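Long-range contacts in Crh-like protein 5 (Neosartorya fumigata, PDB 6IBU), which cleaves chitin and transfers the released chain to beta-1,6-glucan or to other chitin chains, cross-linking polysaccharides of the fungal cell wall and septa: residues E50-D58 and L183-S192; D94-E102 and Q112-D120. All coordinates share one frame; numbering follows the deposited sequence.

Contact 1: E50-D58 and L183-S192; sequences EFTVAKQGD and LGSWAGGDPS
Leu-183 meets the far end of the Phe-51 ring, its CB 3.8 Å from Phe-51 CZ. The same ring brings CE2 to 3.3 Å from the carbonyl O of Leu-183. Both apolar side chains suit this buried place and also pack on Ile-62 and Val-216. At Gly-184 the backbone offers the surface, CA 3.7 Å from Phe-51 CD2. Ser-185 is short enough to fit against the strand of the facing sheet. Its OG, between its own backbone N and carbonyl carbon (chi1 63°), gives a weak hydrogen bond of 3.0 Å to Phe-51 O; Val-53 CG2 packs against the same hydroxyl. The side chain of Trp-186, a chitin-binding residue, starts off away from 50-58, and its NE1 hydrogen-bonds Ser-88 OG. The small Ala-187 faces Val-53 CG1, and a water joins its N to Asp-58 O. At the end of the turn 187-190, Asp-190 OD1 receives Gln-56 NE2 at 2.8 Å on its syn side, 32° out of the carboxylate plane. The extended glutamine chain carries its amide across to the aspartate. On its anti side OD1 also accepts from Ser-192 N at 2.9 Å, closing an Asx turn that helps fix the carboxylate, while OD2 reaches Gly-57 N through a water. Tyr-207 packs on Gln-56, Ala-187 and Asp-190. Strands 50-53 and 183-187 run nearly parallel, 10° apart, without backbone pairing: they belong to the two facing sheets of the GH16 beta-sandwich, the concanavalin-clan jelly roll, here the catalytic domain of a longer, GPI-anchored cell-wall protein.

Contact 2: D94-E102 and Q112-D120; sequences DDLDEVDWE and QTNYFGKGD
Glu-98 and Phe-116 open a regular antiparallel beta hairpin of the GH16 catalytic sheet, whose first strand carries the family's E-x-D-x-E signature as Glu-98, Asp-100 and Glu-102. Backbone hydrogen bonds join these three to Phe-116, Asn-114 and Gln-112 in pairs. The straightest runs from Gln-112 N to Glu-102 O, 2.8 Å long and 171° at the hydrogen. Alternation of side chains places the three acids together on one face, alongside Gln-112, Asn-114 and Phe-116; Glu-98 is probably the nucleophile and Glu-102 the proton donor.

Packing on that face is side by side. The Glu-98 carboxylate stands almost perpendicular to the phenyl of Phe-116 and comes to its edge, OE2 3.8 Å from CD2, where the ring hydrogens carry slight positive charge. Asp-100 runs alongside Asn-114, its OD1 3.4 Å from Asn-114 CB. The other face looks into the sandwich and is largely hydrophobic: Thr-113 turns its methyl CG2 to Trp-101 CZ3 at 3.6 Å, while Thr-128 O and Arg-161 take up its OG1, and Val-99 packs on Val-151 and Trp-153.

Polar bonds secure the strand ends farther from Glu-102. Gly-119 N bonds Leu-96 O from above the carbonyl plane. Asp-97 OD2 is held by Thr-177 and Gln-176 N, while Asp-97 OD1 accepts Lys-118 N at 2.9 Å on its anti side, 22° out of the carboxylate plane.

Contact 1 and contact 2 have centres about 20 Å apart, yet both involve strands of one sheet: strand 85-93 lies between 179-187 of contact 1 and 98-105 of contact 2. They meet at the chitin site, where Trp-186 CZ2 lies 4.2 Å from Glu-102 OE1. Ser-88, on the intervening strand, bonds through its OG to both Trp-186 NE1 and Glu-102 OE1, so one hydroxyl probably helps position the indole and the carboxylate of two chitin-binding residues. Thr-197, another chitin-binding residue, comes within about 4 Å of Trp-186 at the nearest side-chain atoms, and Arg-182 within about 7 Å of Glu-98. Along the chain, contact 2 is nested within the loop that contact 1 closes.

Contact 1: E50-D58 and L183-S192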
ATOM      1  N   GLU A  50      14.488   1.760  -5.014  1.00 25.68           N
ATOM      2  CA  GLU A  50      14.454   0.709  -6.057  1.00 25.86           C
ATOM      3  C   GLU A  50      13.999  -0.579  -5.403  1.00 23.47           C
ATOM      4  O   GLU A  50      14.560  -0.961  -4.386  1.00 26.32           O
ATOM      5  CB  GLU A  50      15.828   0.533  -6.682  1.00 28.74           C
ATOM      6  CG  GLU A  50      16.384   1.831  -7.224  1.00 32.13           C
ATOM      7  CD  GLU A  50      17.729   1.691  -7.921  1.00 36.01           C
ATOM      8  OE1 GLU A  50      18.117   0.542  -8.258  1.00 32.87           O
ATOM      9  OE2 GLU A  50      18.378   2.741  -8.128  1.00 44.49           O
ATOM     10  N   PHE A  51      12.974  -1.197  -5.948  1.00 21.20           N
ATOM     11  CA  PHE A  51      12.446  -2.472  -5.437  1.00 19.60           C
ATOM     12  C   PHE A  51      12.667  -3.497  -6.542  1.00 21.75           C
ATOM     13  O   PHE A  51      11.898  -3.527  -7.527  1.00 23.15           O
ATOM     14  CB  PHE A  51      10.984  -2.277  -5.053  1.00 19.05           C
ATOM     15  CG  PHE A  51      10.745  -1.202  -4.030  1.00 17.29           C
ATOM     16  CD1 PHE A  51      10.679   0.130  -4.400  1.00 16.55           C
ATOM     17  CD2 PHE A  51      10.553  -1.542  -2.698  1.00 16.86           C
ATOM     18  CE1 PHE A  51      10.419   1.106  -3.457  1.00 16.51           C
ATOM     19  CE2 PHE A  51      10.264  -0.567  -1.762  1.00 17.28           C
ATOM     20  CZ  PHE A  51      10.196   0.759  -2.145  1.00 16.98           C
ATOM     21  N   THR A  52      13.746  -4.261  -6.440  1.00 22.40           N
ATOM     22  CA  THR A  52      14.164  -5.180  -7.522  1.00 22.54           C
ATOM     23  C   THR A  52      13.745  -6.601  -7.178  1.00 21.15           C
ATOM     24  O   THR A  52      14.073  -7.067  -6.104  1.00 22.36           O
ATOM     25  CB  THR A  52      15.665  -5.101  -7.784  1.00 21.50           C
ATOM     26  OG1 THR A  52      15.806  -3.765  -8.247  1.00 21.91           O
ATOM     27  CG2 THR A  52      16.121  -6.128  -8.792  1.00 22.32           C
ATOM     28  N   VAL A  53      13.037  -7.250  -8.083  1.00 22.93           N
ATOM     29  CA  VAL A  53      12.855  -8.727  -8.057  1.00 26.34           C
ATOM     30  C   VAL A  53      13.894  -9.334  -9.016  1.00 28.46           C
ATOM     31  O   VAL A  53      13.754  -9.121 -10.239  1.00 29.93           O
ATOM     32  CB  VAL A  53      11.407  -9.045  -8.441  1.00 26.45           C
ATOM     33  CG1 VAL A  53      11.185 -10.534  -8.573  1.00 29.10           C
ATOM     34  CG2 VAL A  53      10.446  -8.436  -7.431  1.00 29.21           C
ATOM     35  N   ALA A  54      14.954  -9.959  -8.496  1.00 30.34           N
ATOM     36  CA  ALA A  54      16.039 -10.536  -9.332  1.00 34.69           C
ATOM     37  C   ALA A  54      16.020 -12.061  -9.250  1.00 36.53           C
ATOM     38  O   ALA A  54      16.375 -12.689 -10.256  1.00 42.46           O
ATOM     39  CB  ALA A  54      17.391  -9.996  -8.936  1.00 36.06           C
ATOM     40  N   LYS A  55      15.644 -12.635  -8.109  1.00 34.40           N
ATOM     41  CA  LYS A  55      15.623 -14.102  -7.934  1.00 36.25           C
ATOM     42  C   LYS A  55      14.433 -14.480  -7.059  1.00 34.62           C
ATOM     43  O   LYS A  55      13.864 -13.600  -6.393  1.00 31.76           O
ATOM     44  CB  LYS A  55      16.939 -14.588  -7.327  1.00 43.33           C
ATOM     45  CG  LYS A  55      17.168 -14.209  -5.868  1.00 46.97           C
ATOM     46  CD  LYS A  55      18.644 -13.930  -5.560  1.00 53.59           C
ATOM     47  CE  LYS A  55      18.911 -13.463  -4.141  1.00 57.39           C
ATOM     48  NZ  LYS A  55      18.726 -11.996  -3.986  1.00 59.07           N
ATOM     49  N   GLN A  56      14.080 -15.759  -7.069  1.00 32.34           N
ATOM     50  CA  GLN A  56      12.922 -16.276  -6.319  1.00 33.39           C
ATOM     51  C   GLN A  56      13.122 -15.899  -4.850  1.00 35.37           C
ATOM     52  O   GLN A  56      14.272 -15.938  -4.380  1.00 37.92           O
ATOM     53  CB  GLN A  56      12.768 -17.777  -6.539  1.00 33.23           C
ATOM     54  CG  GLN A  56      11.556 -18.366  -5.829  1.00 34.97           C
ATOM     55  CD  GLN A  56      11.361 -19.838  -6.115  1.00 36.60           C
ATOM     56  OE1 GLN A  56      12.294 -20.563  -6.442  1.00 40.32           O
ATOM     57  NE2 GLN A  56      10.138 -20.311  -5.966  1.00 38.48           N
ATOM     58  N   GLY A  57      12.040 -15.519  -4.170  1.00 35.91           N
ATOM     59  CA  GLY A  57      12.061 -15.092  -2.762  1.00 36.43           C
ATOM     60  C   GLY A  57      12.336 -13.604  -2.596  1.00 37.16           C
ATOM     61  O   GLY A  57      12.147 -13.143  -1.465  1.00 41.74           O
ATOM     62  N   ASP A  58      12.730 -12.879  -3.655  1.00 34.91           N
ATOM     63  CA  ASP A  58      12.976 -11.408  -3.618  1.00 35.78           C
ATOM     64  C   ASP A  58      11.644 -10.666  -3.483  1.00 34.30           C
ATOM     65  O   ASP A  58      10.805 -10.769  -4.391  1.00 36.75           O
ATOM     66  CB  ASP A  58      13.688 -10.869  -4.862  1.00 36.50           C
ATOM     67  CG  ASP A  58      15.200 -10.955  -4.779  1.00 36.71           C
ATOM     68  OD1 ASP A  58      15.693 -11.584  -3.809  1.00 35.51           O
ATOM     69  OD2 ASP A  58      15.877 -10.397  -5.692  1.00 39.11           O
ATOM     70  N   LEU A 183       5.529  -0.079   0.822  1.00 19.15           N
ATOM     71  CA  LEU A 183       5.860  -0.068  -0.620  1.00 18.48           C
ATOM     72  C   LEU A 183       6.672  -1.319  -0.901  1.00 18.64           C
ATOM     73  O   LEU A 183       7.582  -1.618  -0.119  1.00 18.42           O
ATOM     74  CB  LEU A 183       6.661   1.182  -0.950  1.00 18.55           C
ATOM     75  CG  LEU A 183       5.931   2.490  -0.708  1.00 17.93           C
ATOM     76  CD1 LEU A 183       6.896   3.655  -0.786  1.00 17.66           C
ATOM     77  CD2 LEU A 183       4.803   2.644  -1.715  1.00 18.54           C
ATOM     78  N   GLY A 184       6.402  -1.978  -2.019  1.00 18.26           N
ATOM     79  CA  GLY A 184       7.198  -3.161  -2.366  1.00 18.61           C
ATOM     80  C   GLY A 184       6.858  -3.749  -3.709  1.00 17.92           C
ATOM     81  O   GLY A 184       5.785  -3.479  -4.261  1.00 18.84           O
ATOM     82  N   SER A 185       7.770  -4.579  -4.182  1.00 18.04           N
ATOM     83  CA  SER A 185       7.602  -5.414  -5.388  1.00 17.98           C
ATOM     84  C   SER A 185       7.853  -6.846  -4.960  1.00 16.87           C
ATOM     85  O   SER A 185       8.550  -7.043  -3.980  1.00 16.12           O
ATOM     86  CB  SER A 185       8.517  -4.973  -6.491  1.00 18.66           C
ATOM     87  OG  SER A 185       9.877  -5.142  -6.091  1.00 21.24           O
ATOM     88  N   TRP A 186       7.270  -7.788  -5.684  1.00 17.70           N
ATOM     89  CA  TRP A 186       7.354  -9.230  -5.384  1.00 18.41           C
ATOM     90  C   TRP A 186       6.850 -10.019  -6.588  1.00 19.05           C
ATOM     91  O   TRP A 186       6.176  -9.445  -7.435  1.00 17.05           O
ATOM     92  CB  TRP A 186       6.537  -9.555  -4.140  1.00 19.01           C
ATOM     93  CG  TRP A 186       5.130  -9.062  -4.175  1.00 18.41           C
ATOM     94  CD1 TRP A 186       4.716  -7.772  -4.021  1.00 19.33           C
ATOM     95  CD2 TRP A 186       3.940  -9.856  -4.294  1.00 19.29           C
ATOM     96  NE1 TRP A 186       3.353  -7.706  -4.055  1.00 19.01           N
ATOM     97  CE2 TRP A 186       2.847  -8.966  -4.205  1.00 18.95           C
ATOM     98  CE3 TRP A 186       3.686 -11.226  -4.435  1.00 19.80           C
ATOM     99  CZ2 TRP A 186       1.529  -9.394  -4.291  1.00 19.47           C
ATOM    100  CZ3 TRP A 186       2.381 -11.655  -4.524  1.00 19.71           C
ATOM    101  CH2 TRP A 186       1.318 -10.748  -4.444  1.00 20.98           C
ATOM    102  N   ALA A 187       7.155 -11.303  -6.632  1.00 20.73           N
ATOM    103  CA  ALA A 187       6.729 -12.173  -7.744  1.00 22.59           C
ATOM    104  C   ALA A 187       5.392 -12.803  -7.377  1.00 21.42           C
ATOM    105  O   ALA A 187       5.403 -13.787  -6.669  1.00 24.48           O
ATOM    106  CB  ALA A 187       7.789 -13.202  -8.014  1.00 23.46           C
ATOM    107  N   GLY A 188       4.281 -12.243  -7.846  1.00 21.17           N
ATOM    108  CA  GLY A 188       2.966 -12.899  -7.762  1.00 20.47           C
ATOM    109  C   GLY A 188       3.013 -14.200  -8.529  1.00 21.32           C
ATOM    110  O   GLY A 188       2.310 -15.133  -8.167  1.00 21.66           O
ATOM    111  N   GLY A 189       3.858 -14.247  -9.555  1.00 21.69           N
ATOM    112  CA  GLY A 189       4.030 -15.405 -10.437  1.00 24.77           C
ATOM    113  C   GLY A 189       5.148 -16.337  -9.988  1.00 26.88           C
ATOM    114  O   GLY A 189       5.646 -17.075 -10.833  1.00 28.79           O
ATOM    115  N   ASP A 190       5.558 -16.287  -8.720  1.00 27.65           N
ATOM    116  CA  ASP A 190       6.454 -17.286  -8.086  1.00 29.10           C
ATOM    117  C   ASP A 190       5.820 -18.657  -8.286  1.00 29.68           C
ATOM    118  O   ASP A 190       4.650 -18.826  -7.962  1.00 29.85           O
ATOM    119  CB  ASP A 190       6.609 -16.952  -6.603  1.00 32.83           C
ATOM    120  CG  ASP A 190       7.658 -17.752  -5.855  1.00 33.16           C
ATOM    121  OD1 ASP A 190       7.669 -18.986  -6.034  1.00 30.84           O
ATOM    122  OD2 ASP A 190       8.408 -17.123  -5.041  1.00 32.49           O
ATOM    123  N   PRO A 191       6.535 -19.660  -8.845  1.00 29.22           N
ATOM    124  CA  PRO A 191       5.968 -20.999  -9.024  1.00 30.25           C
ATOM    125  C   PRO A 191       5.422 -21.623  -7.728  1.00 31.67           C
ATOM    126  O   PRO A 191       4.481 -22.383  -7.771  1.00 30.88           O
ATOM    127  CB  PRO A 191       7.144 -21.834  -9.541  1.00 30.08           C
ATOM    128  CG  PRO A 191       8.103 -20.834 -10.136  1.00 30.28           C
ATOM    129  CD  PRO A 191       7.908 -19.558  -9.348  1.00 29.54           C
ATOM    130  N   SER A 192       5.991 -21.241  -6.586  1.00 34.58           N
ATOM    131  CA  SER A 192       5.570 -21.731  -5.254  1.00 36.54           C
ATOM    132  C   SER A 192       4.250 -21.088  -4.812  1.00 35.92           C
ATOM    133  O   SER A 192       3.741 -21.491  -3.764  1.00 43.20           O
ATOM    134  CB  SER A 192       6.656 -21.516  -4.242  1.00 37.10           C
ATOM    135  OG  SER A 192       6.453 -20.308  -3.533  1.00 42.56           O
TER
HETATM  136  O   HOH W   1       9.660 -14.983  -5.491  1.00 30.94           O
HETATM  137  O   HOH W   2       8.847 -12.428  -4.500  1.00 23.90           O

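Contact 2: D94-E102 and Q112-D120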
ATOM      1  N   ASP A  94      -3.252  -2.519  11.779  1.00 24.80           N
ATOM      2  CA  ASP A  94      -3.024  -3.690  12.652  1.00 27.30           C
ATOM      3  C   ASP A  94      -4.280  -4.587  12.719  1.00 26.52           C
ATOM      4  O   ASP A  94      -4.049  -5.778  12.993  1.00 26.62           O
ATOM      5  CB  ASP A  94      -2.474  -3.213  13.998  1.00 32.22           C
ATOM      6  CG  ASP A  94      -1.002  -2.819  13.946  1.00 35.20           C
ATOM      7  OD1 ASP A  94      -0.425  -2.786  12.829  1.00 33.11           O
ATOM      8  OD2 ASP A  94      -0.451  -2.504  15.019  1.00 38.32           O
ATOM      9  N   ASP A  95      -5.526  -4.126  12.422  1.00 25.67           N
ATOM     10  CA  ASP A  95      -6.711  -5.046  12.330  1.00 25.83           C
ATOM     11  C   ASP A  95      -6.954  -5.452  10.874  1.00 24.08           C
ATOM     12  O   ASP A  95      -7.899  -6.139  10.579  1.00 20.99           O
ATOM     13  CB  ASP A  95      -7.998  -4.548  13.004  1.00 28.80           C
ATOM     14  CG  ASP A  95      -8.686  -3.346  12.383  1.00 31.09           C
ATOM     15  OD1 ASP A  95      -8.279  -2.902  11.304  1.00 31.28           O
ATOM     16  OD2 ASP A  95      -9.641  -2.848  13.010  1.00 34.68           O
ATOM     17  N   LEU A  96      -5.998  -5.156  10.014  1.00 24.17           N
ATOM     18  CA  LEU A  96      -6.004  -5.589   8.595  1.00 22.87           C
ATOM     19  C   LEU A  96      -7.105  -4.844   7.830  1.00 20.63           C
ATOM     20  O   LEU A  96      -7.549  -5.371   6.849  1.00 19.09           O
ATOM     21  CB  LEU A  96      -6.163  -7.107   8.505  1.00 24.29           C
ATOM     22  CG  LEU A  96      -5.013  -7.852   9.165  1.00 29.44           C
ATOM     23  CD1 LEU A  96      -5.187  -9.364   9.013  1.00 29.86           C
ATOM     24  CD2 LEU A  96      -3.682  -7.387   8.551  1.00 30.33           C
ATOM     25  N   ASP A  97      -7.492  -3.640   8.249  1.00 19.26           N
ATOM     26  CA  ASP A  97      -8.084  -2.666   7.310  1.00 19.38           C
ATOM     27  C   ASP A  97      -6.997  -2.380   6.276  1.00 20.22           C
ATOM     28  O   ASP A  97      -5.810  -2.422   6.611  1.00 18.17           O
ATOM     29  CB  ASP A  97      -8.516  -1.371   7.980  1.00 19.75           C
ATOM     30  CG  ASP A  97      -9.827  -1.468   8.754  1.00 21.12           C
ATOM     31  OD1 ASP A  97     -10.603  -2.412   8.503  1.00 18.75           O
ATOM     32  OD2 ASP A  97     -10.050  -0.590   9.625  1.00 21.45           O
ATOM     33  N   GLU A  98      -7.378  -2.135   5.037  1.00 20.28           N
ATOM     34  CA  GLU A  98      -6.358  -2.065   3.996  1.00 21.20           C
ATOM     35  C   GLU A  98      -6.895  -1.383   2.755  1.00 19.85           C
ATOM     36  O   GLU A  98      -8.007  -1.652   2.381  1.00 19.29           O
ATOM     37  CB  GLU A  98      -5.921  -3.476   3.664  1.00 24.59           C
ATOM     38  CG  GLU A  98      -4.504  -3.530   3.183  1.00 28.29           C
ATOM     39  CD  GLU A  98      -4.385  -4.032   1.761  1.00 34.30           C
ATOM     40  OE1 GLU A  98      -3.604  -4.992   1.542  1.00 35.88           O
ATOM     41  OE2 GLU A  98      -5.091  -3.493   0.868  1.00 40.23           O
ATOM     42  N   VAL A  99      -6.061  -0.556   2.145  1.00 18.50           N
ATOM     43  CA  VAL A  99      -6.307   0.107   0.844  1.00 17.61           C
ATOM     44  C   VAL A  99      -5.019  -0.059   0.047  1.00 16.85           C
ATOM     45  O   VAL A  99      -3.938   0.191   0.614  1.00 14.94           O
ATOM     46  CB  VAL A  99      -6.666   1.589   1.039  1.00 17.70           C
ATOM     47  CG1 VAL A  99      -6.806   2.293  -0.290  1.00 18.53           C
ATOM     48  CG2 VAL A  99      -7.922   1.742   1.878  1.00 17.85           C
ATOM     49  N   ASP A 100      -5.114  -0.443  -1.217  1.00 16.73           N
ATOM     50  CA  ASP A 100      -3.881  -0.666  -1.989  1.00 17.45           C
ATOM     51  C   ASP A 100      -4.070  -0.376  -3.475  1.00 16.53           C
ATOM     52  O   ASP A 100      -5.227  -0.286  -3.975  1.00 14.72           O
ATOM     53  CB  ASP A 100      -3.304  -2.055  -1.735  1.00 20.36           C
ATOM     54  CG  ASP A 100      -4.108  -3.183  -2.321  1.00 23.33           C
ATOM     55  OD1 ASP A 100      -4.100  -3.321  -3.549  1.00 28.77           O
ATOM     56  OD2 ASP A 100      -4.705  -3.966  -1.531  1.00 29.91           O
ATOM     57  N   TRP A 101      -2.911  -0.183  -4.102  1.00 14.78           N
ATOM     58  CA  TRP A 101      -2.676  -0.201  -5.560  1.00 14.22           C
ATOM     59  C   TRP A 101      -1.853  -1.449  -5.870  1.00 14.99           C
ATOM     60  O   TRP A 101      -0.959  -1.758  -5.085  1.00 13.51           O
ATOM     61  CB  TRP A 101      -1.920   1.058  -5.989  1.00 12.57           C
ATOM     62  CG  TRP A 101      -2.531   2.396  -5.709  1.00 11.39           C
ATOM     63  CD1 TRP A 101      -2.253   3.233  -4.674  1.00 10.88           C
ATOM     64  CD2 TRP A 101      -3.414   3.130  -6.574  1.00 11.23           C
ATOM     65  NE1 TRP A 101      -2.939   4.408  -4.797  1.00 10.82           N
ATOM     66  CE2 TRP A 101      -3.653   4.383  -5.967  1.00 11.30           C
ATOM     67  CE3 TRP A 101      -4.054   2.837  -7.778  1.00 11.23           C
ATOM     68  CZ2 TRP A 101      -4.494   5.340  -6.543  1.00 11.21           C
ATOM     69  CZ3 TRP A 101      -4.880   3.778  -8.348  1.00 11.21           C
ATOM     70  CH2 TRP A 101      -5.084   5.017  -7.744  1.00 11.41           C
ATOM     71  N   GLU A 102      -2.167  -2.172  -6.941  1.00 17.30           N
ATOM     72  CA  GLU A 102      -1.300  -3.270  -7.442  1.00 18.64           C
ATOM     73  C   GLU A 102      -1.056  -3.039  -8.930  1.00 17.57           C
ATOM     74  O   GLU A 102      -2.021  -2.952  -9.661  1.00 18.56           O
ATOM     75  CB  GLU A 102      -1.943  -4.638  -7.232  1.00 21.43           C
ATOM     76  CG  GLU A 102      -2.390  -4.907  -5.805  1.00 25.34           C
ATOM     77  CD  GLU A 102      -1.245  -5.038  -4.814  1.00 28.43           C
ATOM     78  OE1 GLU A 102      -0.214  -5.628  -5.159  1.00 29.71           O
ATOM     79  OE2 GLU A 102      -1.374  -4.519  -3.702  1.00 35.54           O
ATOM     80  N   GLN A 112      -4.562  -2.148 -10.534  1.00 18.49           N
ATOM     81  CA  GLN A 112      -5.714  -2.661  -9.760  1.00 19.63           C
ATOM     82  C   GLN A 112      -5.855  -1.816  -8.494  1.00 17.87           C
ATOM     83  O   GLN A 112      -4.849  -1.447  -7.908  1.00 16.84           O
ATOM     84  CB  GLN A 112      -5.573  -4.150  -9.471  1.00 21.34           C
ATOM     85  CG  GLN A 112      -6.906  -4.733  -9.037  1.00 24.93           C
ATOM     86  CD  GLN A 112      -6.809  -6.128  -8.489  1.00 28.93           C
ATOM     87  OE1 GLN A 112      -7.664  -6.961  -8.769  1.00 40.53           O
ATOM     88  NE2 GLN A 112      -5.776  -6.393  -7.711  1.00 28.47           N
ATOM     89  N   THR A 113      -7.080  -1.478  -8.136  1.00 18.19           N
ATOM     90  CA  THR A 113      -7.387  -0.838  -6.839  1.00 17.42           C
ATOM     91  C   THR A 113      -7.997  -1.898  -5.944  1.00 16.57           C
ATOM     92  O   THR A 113      -8.641  -2.804  -6.428  1.00 17.73           O
ATOM     93  CB  THR A 113      -8.292   0.390  -6.966  1.00 17.49           C
ATOM     94  OG1 THR A 113      -9.533   0.022  -7.568  1.00 16.43           O
ATOM     95  CG2 THR A 113      -7.642   1.539  -7.715  1.00 17.77           C
ATOM     96  N   ASN A 114      -7.792  -1.786  -4.660  1.00 17.48           N
ATOM     97  CA  ASN A 114      -8.321  -2.811  -3.744  1.00 18.28           C
ATOM     98  C   ASN A 114      -8.472  -2.276  -2.331  1.00 17.08           C
ATOM     99  O   ASN A 114      -7.802  -1.311  -1.964  1.00 15.32           O
ATOM    100  CB  ASN A 114      -7.390  -4.003  -3.701  1.00 21.41           C
ATOM    101  CG  ASN A 114      -8.151  -5.266  -3.987  1.00 25.35           C
ATOM    102  OD1 ASN A 114      -9.035  -5.655  -3.232  1.00 29.61           O
ATOM    103  ND2 ASN A 114      -7.837  -5.865  -5.120  1.00 29.88           N
ATOM    104  N   TYR A 115      -9.312  -2.930  -1.556  1.00 16.72           N
ATOM    105  CA  TYR A 115      -9.427  -2.641  -0.115  1.00 17.65           C
ATOM    106  C   TYR A 115      -9.918  -3.910   0.566  1.00 19.11           C
ATOM    107  O   TYR A 115     -10.522  -4.760  -0.103  1.00 18.08           O
ATOM    108  CB  TYR A 115     -10.337  -1.439   0.117  1.00 17.49           C
ATOM    109  CG  TYR A 115     -11.802  -1.779   0.129  1.00 17.09           C
ATOM    110  CD1 TYR A 115     -12.526  -1.874  -1.046  1.00 16.81           C
ATOM    111  CD2 TYR A 115     -12.439  -2.051   1.322  1.00 17.13           C
ATOM    112  CE1 TYR A 115     -13.866  -2.208  -1.027  1.00 18.05           C
ATOM    113  CE2 TYR A 115     -13.785  -2.370   1.365  1.00 17.55           C
ATOM    114  CZ  TYR A 115     -14.494  -2.439   0.185  1.00 18.37           C
ATOM    115  OH  TYR A 115     -15.804  -2.770   0.219  1.00 19.61           O
ATOM    116  N   PHE A 116      -9.592  -4.019   1.849  1.00 20.04           N
ATOM    117  CA  PHE A 116     -10.110  -5.020   2.809  1.00 22.20           C
ATOM    118  C   PHE A 116     -10.563  -4.245   4.042  1.00 20.48           C
ATOM    119  O   PHE A 116      -9.922  -3.245   4.400  1.00 18.33           O
ATOM    120  CB  PHE A 116      -9.033  -6.049   3.167  1.00 23.24           C
ATOM    121  CG  PHE A 116      -8.556  -6.815   1.963  1.00 27.79           C
ATOM    122  CD1 PHE A 116      -9.280  -7.899   1.499  1.00 31.86           C
ATOM    123  CD2 PHE A 116      -7.441  -6.410   1.242  1.00 29.99           C
ATOM    124  CE1 PHE A 116      -8.839  -8.630   0.405  1.00 36.02           C
ATOM    125  CE2 PHE A 116      -7.045  -7.097   0.105  1.00 34.50           C
ATOM    126  CZ  PHE A 116      -7.738  -8.211  -0.309  1.00 36.62           C
ATOM    127  N   GLY A 117     -11.663  -4.685   4.635  1.00 20.07           N
ATOM    128  CA  GLY A 117     -12.067  -4.328   6.003  1.00 20.85           C
ATOM    129  C   GLY A 117     -11.729  -5.466   6.939  1.00 20.18           C
ATOM    130  O   GLY A 117     -12.179  -6.579   6.688  1.00 18.96           O
ATOM    131  N   LYS A 118     -10.924  -5.204   7.963  1.00 22.02           N
ATOM    132  CA  LYS A 118     -10.697  -6.142   9.101  1.00 22.75           C
ATOM    133  C   LYS A 118     -10.243  -7.514   8.593  1.00 24.43           C
ATOM    134  O   LYS A 118     -10.627  -8.526   9.220  1.00 24.98           O
ATOM    135  CB  LYS A 118     -11.968  -6.300   9.938  1.00 21.39           C
ATOM    136  CG  LYS A 118     -12.511  -4.986  10.456  1.00 21.43           C
ATOM    137  CD  LYS A 118     -13.676  -5.145  11.368  1.00 22.49           C
ATOM    138  CE  LYS A 118     -14.046  -3.852  12.056  1.00 23.81           C
ATOM    139  NZ  LYS A 118     -14.755  -2.907  11.161  1.00 24.16           N
ATOM    140  N   GLY A 119      -9.446  -7.550   7.523  1.00 25.23           N
ATOM    141  CA  GLY A 119      -8.815  -8.785   7.024  1.00 26.86           C
ATOM    142  C   GLY A 119      -9.823  -9.696   6.356  1.00 28.90           C
ATOM    143  O   GLY A 119      -9.493 -10.864   6.110  1.00 32.39           O
ATOM    144  N   ASP A 120     -11.010  -9.175   6.052  1.00 30.48           N
ATOM    145  CA  ASP A 120     -12.133  -9.946   5.484  1.00 29.26           C
ATOM    146  C   ASP A 120     -11.924 -10.076   3.977  1.00 30.41           C
ATOM    147  O   ASP A 120     -12.079  -9.091   3.292  1.00 30.64           O
ATOM    148  CB  ASP A 120     -13.441  -9.249   5.824  1.00 31.38           C
ATOM    149  CG  ASP A 120     -14.644 -10.023   5.358  1.00 32.14           C
ATOM    150  OD1 ASP A 120     -14.431 -11.096   4.831  1.00 34.82           O
ATOM    151  OD2 ASP A 120     -15.767  -9.547   5.550  1.00 32.96           O
TER
HETATM  152  O   HOH W   3     -13.266  -2.029   8.323  1.00 19.65           O